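Local coordinates for CENP-V/GFA domain-containing protein (Rhodobacter sphaeroides 2.4.1, PDB 3FAC) that is of unknown function but is probably a zinc-binding carbon-sulfur lyase related to glutathione-dependent formaldehyde-activating enzymes, at residues A[3-8]-A[71-76]; A[41-46]-A[86-91]; A[64-69]-A[78-83]. One frame throughout, in Å; residues are numbered along the deposited sequence.

Contact 1: residues A[3-8]-A[71-76]; sequences GTCHCG and RTCGIY
The sulfur of C73 is the focus of this contact, with three residues of 3-8 gathered round it. C73 SG lies 2.6 Å from C7 SG and 3.4 Å from C5 SG, while the backbone nitrogen of C7 comes within 3.2 Å of C73 SG. The separation of C7 and C73 is longer than a normal disulfide and shorter than an ordinary sulfur contact. A C7-C73 disulfide has been reported for this protein, as has one between C5 and C7, but C5 SG also stands 2.6 Å from C7 SG, and C7 cannot bond both partners at once. The bonding among these sulfurs is therefore doubtful here. Torsions explain the convergence: in C73 the sulfur sits between its own nitrogen and carbonyl carbon (chi1 51°), and C5 and C7 turn theirs in the same way, so that each sulfur bends back over its own backbone into the common centre.

Apolar groups close the margins. I75 supplies CB, 4.1 Å from C5 CB, and its CG1 reaches H6 CB at 3.9 Å; beyond that carbon the H6 imidazole leads off into an exposed position. At the other border the methyl CG2 of T72 rests 4.0 Å from C7 CB, whereas its hydroxyl turns to N54 for a hydrogen bond. Glycines follow both C7 and C73, and each takes a positive phi, letting the chain turn sharply just past the cysteine.

C5 and C7 also touch C70, which completes a set of four cysteines. A C-x-C turn and a C-x-x-C turn facing each other in this way are consistent with the structural zinc site of Gfa-family proteins, which share the beta-tent fold.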
# COMPACT_ATOMS: atom_id res chain seq x y z
N GLY A 3 0.15 6.86 -7.91
CA GLY A 3 1.04 6.21 -6.97
C GLY A 3 2.20 5.63 -7.76
O GLY A 3 1.98 5.06 -8.83
N THR A 4 3.42 5.77 -7.25
CA THR A 4 4.59 5.24 -7.95
C THR A 4 5.69 4.81 -6.99
O THR A 4 5.94 5.49 -6.00
CB THR A 4 5.19 6.29 -8.90
OG1 THR A 4 5.54 7.45 -8.15
CG2 THR A 4 4.20 6.67 -9.99
N CYS A 5 6.34 3.69 -7.29
CA CYS A 5 7.43 3.24 -6.43
C CYS A 5 8.61 4.17 -6.70
O CYS A 5 8.52 5.07 -7.53
CB CYS A 5 7.81 1.78 -6.74
SG CYS A 5 8.64 1.49 -8.33
N HIS A 6 9.72 3.96 -6.00
CA HIS A 6 10.87 4.83 -6.20
C HIS A 6 11.50 4.64 -7.57
O HIS A 6 11.67 5.61 -8.31
CB HIS A 6 11.91 4.59 -5.12
CG HIS A 6 13.01 5.61 -5.13
ND1 HIS A 6 12.77 6.94 -4.89
CD2 HIS A 6 14.32 5.50 -5.41
CE1 HIS A 6 13.90 7.62 -5.02
NE2 HIS A 6 14.86 6.77 -5.34
N CYS A 7 11.85 3.40 -7.90
CA CYS A 7 12.45 3.07 -9.21
C CYS A 7 11.62 3.71 -10.32
O CYS A 7 12.14 4.05 -11.38
CB CYS A 7 12.48 1.54 -9.42
SG CYS A 7 11.01 0.64 -8.78
N GLY A 8 10.32 3.88 -10.05
CA GLY A 8 9.43 4.46 -11.03
C GLY A 8 8.90 3.39 -11.97
O GLY A 8 8.14 3.67 -12.89
N ARG A 71 10.18 -5.16 -7.31
CA ARG A 71 11.38 -6.00 -7.26
C ARG A 71 12.68 -5.22 -7.42
O ARG A 71 13.75 -5.70 -7.04
CB ARG A 71 11.32 -7.09 -8.34
CG ARG A 71 11.41 -6.56 -9.76
CD ARG A 71 10.96 -7.58 -10.80
NE ARG A 71 11.84 -8.74 -10.88
CZ ARG A 71 13.09 -8.72 -11.35
NH1 ARG A 71 13.61 -7.58 -11.81
NH2 ARG A 71 13.81 -9.83 -11.37
N THR A 72 12.60 -4.01 -7.96
CA THR A 72 13.79 -3.20 -8.18
C THR A 72 14.16 -2.31 -7.00
O THR A 72 15.28 -2.41 -6.48
CB THR A 72 13.63 -2.31 -9.44
OG1 THR A 72 13.29 -3.14 -10.56
CG2 THR A 72 14.92 -1.58 -9.75
N CYS A 73 13.25 -1.44 -6.58
CA CYS A 73 13.52 -0.55 -5.47
C CYS A 73 13.05 -1.10 -4.13
O CYS A 73 13.33 -0.54 -3.07
CB CYS A 73 12.90 0.83 -5.74
SG CYS A 73 11.15 0.81 -6.21
N GLY A 74 12.34 -2.22 -4.17
CA GLY A 74 11.85 -2.85 -2.95
C GLY A 74 10.75 -2.09 -2.24
O GLY A 74 10.38 -2.47 -1.12
N ILE A 75 10.22 -1.05 -2.86
CA ILE A 75 9.16 -0.25 -2.25
C ILE A 75 7.78 -0.90 -2.25
O ILE A 75 7.26 -1.30 -3.29
CB ILE A 75 9.05 1.13 -2.92
CG1 ILE A 75 10.36 1.91 -2.75
CG2 ILE A 75 7.86 1.90 -2.34
CD1 ILE A 75 10.78 2.10 -1.29
N TYR A 76 7.19 -0.99 -1.06
CA TYR A 76 5.86 -1.56 -0.89
C TYR A 76 4.81 -0.62 -1.48
O TYR A 76 4.65 0.51 -1.02
CB TYR A 76 5.61 -1.79 0.60
CG TYR A 76 4.18 -1.61 1.06
CD1 TYR A 76 3.17 -2.47 0.62
CD2 TYR A 76 3.84 -0.61 1.98
CE1 TYR A 76 1.86 -2.35 1.09
CE2 TYR A 76 2.54 -0.48 2.45
CZ TYR A 76 1.55 -1.35 2.01
OH TYR A 76 0.27 -1.23 2.51

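Contact 2: residues A[41-46]-A[86-91]; sequences ARLSDL and EEYGVN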
# COMPACT_ATOMS: atom_id res chain seq x y z
N ALA A 41 -8.83 1.29 0.29
CA ALA A 41 -9.31 1.52 -1.07
C ALA A 41 -10.07 0.30 -1.59
O ALA A 41 -9.58 -0.82 -1.52
CB ALA A 41 -8.13 1.83 -1.99
N ARG A 42 -11.28 0.52 -2.09
CA ARG A 42 -12.10 -0.58 -2.62
C ARG A 42 -11.36 -1.28 -3.76
O ARG A 42 -10.57 -0.65 -4.47
CB ARG A 42 -13.43 -0.04 -3.16
CG ARG A 42 -14.27 0.73 -2.15
CD ARG A 42 -15.49 1.34 -2.84
NE ARG A 42 -16.30 2.16 -1.93
CZ ARG A 42 -17.02 1.68 -0.92
NH1 ARG A 42 -17.04 0.38 -0.67
NH2 ARG A 42 -17.72 2.51 -0.15
N LEU A 43 -11.61 -2.57 -3.92
CA LEU A 43 -10.97 -3.35 -4.98
C LEU A 43 -11.16 -2.70 -6.34
O LEU A 43 -10.23 -2.66 -7.15
CB LEU A 43 -11.56 -4.77 -5.04
CG LEU A 43 -11.18 -5.80 -3.98
CD1 LEU A 43 -11.86 -7.12 -4.31
CD2 LEU A 43 -9.67 -5.98 -3.94
N SER A 44 -12.36 -2.20 -6.59
CA SER A 44 -12.67 -1.56 -7.86
C SER A 44 -12.17 -0.12 -7.95
O SER A 44 -12.50 0.60 -8.89
CB SER A 44 -14.18 -1.61 -8.12
OG SER A 44 -14.91 -1.17 -6.98
N ASP A 45 -11.38 0.31 -6.97
CA ASP A 45 -10.84 1.66 -6.99
C ASP A 45 -9.33 1.69 -7.24
O ASP A 45 -8.73 2.76 -7.31
CB ASP A 45 -11.15 2.39 -5.68
CG ASP A 45 -12.62 2.74 -5.53
OD1 ASP A 45 -13.20 3.28 -6.50
OD2 ASP A 45 -13.19 2.49 -4.45
N LEU A 46 -8.71 0.52 -7.37
CA LEU A 46 -7.27 0.45 -7.60
C LEU A 46 -6.94 -0.23 -8.93
O LEU A 46 -7.42 -1.32 -9.23
CB LEU A 46 -6.59 -0.28 -6.44
CG LEU A 46 -5.05 -0.30 -6.37
CD1 LEU A 46 -4.61 -0.56 -4.94
CD2 LEU A 46 -4.48 -1.35 -7.31
N GLU A 86 -12.00 -7.29 0.12
CA GLU A 86 -12.54 -6.32 -0.83
C GLU A 86 -11.85 -4.97 -0.68
O GLU A 86 -12.32 -3.96 -1.21
CB GLU A 86 -14.05 -6.14 -0.61
CG GLU A 86 -14.89 -7.33 -1.05
CD GLU A 86 -14.80 -7.58 -2.54
OE1 GLU A 86 -15.08 -6.65 -3.33
OE2 GLU A 86 -14.45 -8.72 -2.93
N GLU A 87 -10.74 -4.95 0.04
CA GLU A 87 -10.00 -3.71 0.25
C GLU A 87 -8.52 -3.87 -0.09
O GLU A 87 -8.00 -4.98 -0.20
CB GLU A 87 -10.11 -3.24 1.70
CG GLU A 87 -11.50 -2.87 2.16
CD GLU A 87 -11.49 -2.26 3.55
OE1 GLU A 87 -10.83 -2.82 4.45
OE2 GLU A 87 -12.15 -1.21 3.75
N TYR A 88 -7.86 -2.74 -0.24
CA TYR A 88 -6.44 -2.69 -0.53
C TYR A 88 -5.82 -1.76 0.50
O TYR A 88 -6.46 -0.82 0.96
CB TYR A 88 -6.18 -2.11 -1.92
CG TYR A 88 -6.32 -3.07 -3.08
CD1 TYR A 88 -5.52 -4.21 -3.18
CD2 TYR A 88 -7.19 -2.79 -4.13
CE1 TYR A 88 -5.58 -5.04 -4.30
CE2 TYR A 88 -7.26 -3.61 -5.25
CZ TYR A 88 -6.46 -4.73 -5.33
OH TYR A 88 -6.52 -5.52 -6.46
N GLY A 89 -4.57 -2.03 0.86
CA GLY A 89 -3.87 -1.17 1.79
C GLY A 89 -2.81 -0.51 0.92
O GLY A 89 -1.98 -1.20 0.34
N VAL A 90 -2.85 0.81 0.82
CA VAL A 90 -1.90 1.53 -0.02
C VAL A 90 -0.85 2.31 0.77
O VAL A 90 -1.15 2.89 1.81
CB VAL A 90 -2.62 2.52 -0.96
CG1 VAL A 90 -1.61 3.21 -1.88
CG2 VAL A 90 -3.65 1.78 -1.79
N ASN A 91 0.37 2.31 0.25
CA ASN A 91 1.48 3.03 0.86
C ASN A 91 1.26 4.53 0.56
O ASN A 91 1.45 4.97 -0.58
CB ASN A 91 2.79 2.56 0.23
CG ASN A 91 4.02 3.00 1.02
OD1 ASN A 91 4.06 4.10 1.57
ND2 ASN A 91 5.03 2.15 1.06
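Y88 fills the tight half of this contact, its ring held between two leucines. L43 CD2 lies over one face, 3.9 Å from the ring centroid, and L46 CD1 covers the opposite face at the same distance, each making a CH-pi contact. With CG of L46 anti to its own nitrogen (chi1 -171°), the branch crosses the ring at about a right angle, and L46 CD1 also meets V90 CG2 at 4.0 Å. R42 O sits at the ring's edge. A41, L46 and V90 face strand 11-14 of the other sheet, touching V14 or I12.

Two backbone bonds join 41-46 to 86-91, and both are bent. Y88 N donates to A41 O at 2.9 Å, with an angle of 131° at the hydrogen, and L43 N reaches E86 O at 3.1 Å, with 140°. Within 41-46, D45 N is hydrogen-bonded to R42 O, which closes a tight turn.

The other side is looser. R42 and E87 form a non-hydrogen-bonded pair with diverging side chains; R42 NH1 and E87 OE2 stay 6.8 Å apart. E86 OE2 lies 3.3 Å from L43 CD1, a polar group beside a methyl, in an exposed setting.

Among the side chains, attraction thus comes mainly from the aliphatic groups on the two faces of Y88, with two bent backbone bonds beside them, while the charged groups at the margin probably contribute little across the contact.

Contact 3: residues A[64-69]-A[78-83]; sequences TAKHWF and HHQRRS
K66 and Q80 form a hydrogen-bonded antiparallel pair in which K66 N donates to Q80 O at 3.1 Å; the return bond, Q80 N to K66 O, is less certain because that oxygen is crowded in the model. Further along the hairpin, W68 N donates to H78 O at 3.1 Å.

Aromatic contacts come next. The five-membered ring of W68 makes an offset stack on H78, planes at 15°, with W68 CD1 over the imidazole face, 3.6 Å from H78 NE2. H78 also meets Y88 edge to face. An alanine at W68 would keep the backbone bond but would probably lose the offset stack, leaving H78 without its indole partner and held mainly by its ND1 hydrogen bond and Y88. H67 and H79 run side by side with their rings oblique, centroids 5.4 Å apart and planes at 44°, and H79 ND1 is hydrogen-bonded to the hydroxyl of Y76.

Aliphatic contacts finish the pairing. K66 CG lies alongside Q80 CB at 3.6 Å, and beyond the strands the R82 chain crosses T64 at about a right angle, R82 CG 3.6 Å from T64 CB.

Backbone bonds therefore set the register, while ring stacking and aliphatic stems, rather than salt bridges, link the side chains across it.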
# COMPACT_ATOMS: atom_id res chain seq x y z
N THR A 64 -3.89 -15.27 3.15
CA THR A 64 -5.10 -14.55 2.76
C THR A 64 -4.69 -13.20 2.19
O THR A 64 -5.02 -12.87 1.05
CB THR A 64 -6.01 -14.31 3.99
OG1 THR A 64 -6.32 -15.56 4.62
CG2 THR A 64 -7.31 -13.63 3.55
N ALA A 65 -3.97 -12.44 3.00
CA ALA A 65 -3.50 -11.12 2.59
C ALA A 65 -2.50 -11.24 1.46
O ALA A 65 -1.67 -12.16 1.43
CB ALA A 65 -2.87 -10.41 3.78
N LYS A 66 -2.58 -10.31 0.51
CA LYS A 66 -1.67 -10.30 -0.62
C LYS A 66 -0.84 -9.02 -0.55
O LYS A 66 -1.38 -7.92 -0.58
CB LYS A 66 -2.44 -10.33 -1.94
CG LYS A 66 -3.70 -11.18 -1.90
CD LYS A 66 -3.91 -11.93 -3.20
CE LYS A 66 -3.04 -13.18 -3.24
NZ LYS A 66 -3.42 -14.12 -2.16
N HIS A 67 0.48 -9.18 -0.44
CA HIS A 67 1.38 -8.04 -0.34
C HIS A 67 2.23 -7.92 -1.60
O HIS A 67 2.84 -8.89 -2.03
CB HIS A 67 2.27 -8.22 0.89
CG HIS A 67 1.53 -8.61 2.13
ND1 HIS A 67 0.55 -7.82 2.69
CD2 HIS A 67 1.62 -9.71 2.91
CE1 HIS A 67 0.08 -8.41 3.77
NE2 HIS A 67 0.71 -9.56 3.93
N TRP A 68 2.27 -6.73 -2.19
CA TRP A 68 3.08 -6.52 -3.39
C TRP A 68 4.16 -5.48 -3.14
O TRP A 68 3.96 -4.54 -2.36
CB TRP A 68 2.22 -6.05 -4.56
CG TRP A 68 0.95 -6.81 -4.74
CD1 TRP A 68 -0.23 -6.59 -4.09
CD2 TRP A 68 0.73 -7.92 -5.61
NE1 TRP A 68 -1.17 -7.50 -4.50
CE2 TRP A 68 -0.61 -8.33 -5.43
CE3 TRP A 68 1.53 -8.61 -6.52
CZ2 TRP A 68 -1.17 -9.40 -6.13
CZ3 TRP A 68 0.98 -9.69 -7.22
CH2 TRP A 68 -0.36 -10.07 -7.02
N PHE A 69 5.30 -5.65 -3.79
CA PHE A 69 6.40 -4.71 -3.66
C PHE A 69 7.25 -4.75 -4.93
O PHE A 69 7.39 -5.80 -5.56
CB PHE A 69 7.25 -5.02 -2.42
CG PHE A 69 8.10 -6.25 -2.53
CD1 PHE A 69 9.31 -6.21 -3.22
CD2 PHE A 69 7.71 -7.44 -1.93
CE1 PHE A 69 10.12 -7.34 -3.31
CE2 PHE A 69 8.51 -8.58 -2.01
CZ PHE A 69 9.72 -8.53 -2.70
N HIS A 78 1.13 -1.63 -2.53
CA HIS A 78 -0.18 -1.91 -1.95
C HIS A 78 -0.33 -3.38 -1.58
O HIS A 78 0.54 -4.19 -1.91
CB HIS A 78 -1.27 -1.54 -2.95
CG HIS A 78 -1.26 -2.39 -4.19
ND1 HIS A 78 -0.20 -2.40 -5.08
CD2 HIS A 78 -2.16 -3.29 -4.66
CE1 HIS A 78 -0.45 -3.26 -6.04
NE2 HIS A 78 -1.63 -3.82 -5.82
N HIS A 79 -1.43 -3.71 -0.92
CA HIS A 79 -1.70 -5.09 -0.53
C HIS A 79 -3.19 -5.32 -0.33
O HIS A 79 -3.94 -4.39 -0.05
CB HIS A 79 -0.97 -5.45 0.76
CG HIS A 79 -1.51 -4.77 1.98
ND1 HIS A 79 -1.24 -3.45 2.27
CD2 HIS A 79 -2.30 -5.22 2.97
CE1 HIS A 79 -1.85 -3.12 3.39
NE2 HIS A 79 -2.50 -4.17 3.84
N GLN A 80 -3.62 -6.57 -0.46
CA GLN A 80 -5.01 -6.92 -0.27
C GLN A 80 -5.19 -7.39 1.17
O GLN A 80 -4.86 -8.53 1.50
CB GLN A 80 -5.42 -8.03 -1.24
CG GLN A 80 -6.88 -8.47 -1.10
CD GLN A 80 -7.25 -9.58 -2.06
OE1 GLN A 80 -7.17 -9.41 -3.28
NE2 GLN A 80 -7.65 -10.73 -1.52
N ARG A 81 -5.70 -6.50 2.01
CA ARG A 81 -5.93 -6.79 3.42
C ARG A 81 -6.42 -8.21 3.68
O ARG A 81 -7.06 -8.83 2.82
CB ARG A 81 -6.94 -5.81 4.01
CG ARG A 81 -6.49 -4.37 4.04
CD ARG A 81 -7.48 -3.50 4.81
NE ARG A 81 -7.05 -2.11 4.90
CZ ARG A 81 -5.92 -1.71 5.48
NH1 ARG A 81 -5.09 -2.59 6.02
NH2 ARG A 81 -5.62 -0.42 5.52
N ARG A 82 -6.10 -8.73 4.86
CA ARG A 82 -6.51 -10.08 5.24
C ARG A 82 -7.79 -10.06 6.06
O ARG A 82 -8.44 -11.09 6.24
CB ARG A 82 -5.39 -10.77 6.02
CG ARG A 82 -5.84 -12.00 6.79
CD ARG A 82 -4.70 -12.77 7.44
NE ARG A 82 -5.19 -13.72 8.44
CZ ARG A 82 -5.51 -13.40 9.68
NH1 ARG A 82 -5.39 -12.15 10.10
NH2 ARG A 82 -5.94 -14.34 10.52
N SER A 83 -8.14 -8.89 6.57
CA SER A 83 -9.42 -8.70 7.26
C SER A 83 -10.55 -8.47 6.26
O SER A 83 -11.67 -8.94 6.46
CB SER A 83 -9.33 -7.53 8.24
OG SER A 83 -9.34 -6.29 7.56

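Overall arrangement
From the N terminus, 3-8 leaves the first strand of the three-stranded sheet and waits for a partner 63 residues on. The chain then lays down 41-46, linking the five-stranded sheet to the other, and 64-69, first arm of a hairpin. Its turn, 71-76, closes contact 1; 78-83 closes contact 3, and 86-91 closes contact 2 last. Contact 3 thus falls wholly within the span of contact 2, whereas contact 1 crosses both. Strands 76-80 and 87-91 are sheet neighbours, joined by a backbone hydrogen bond between G89 N and H79 O, and N91 ND2 is hydrogen-bonded to Y76 O, so the cysteine-bearing turn is tied to the central strands.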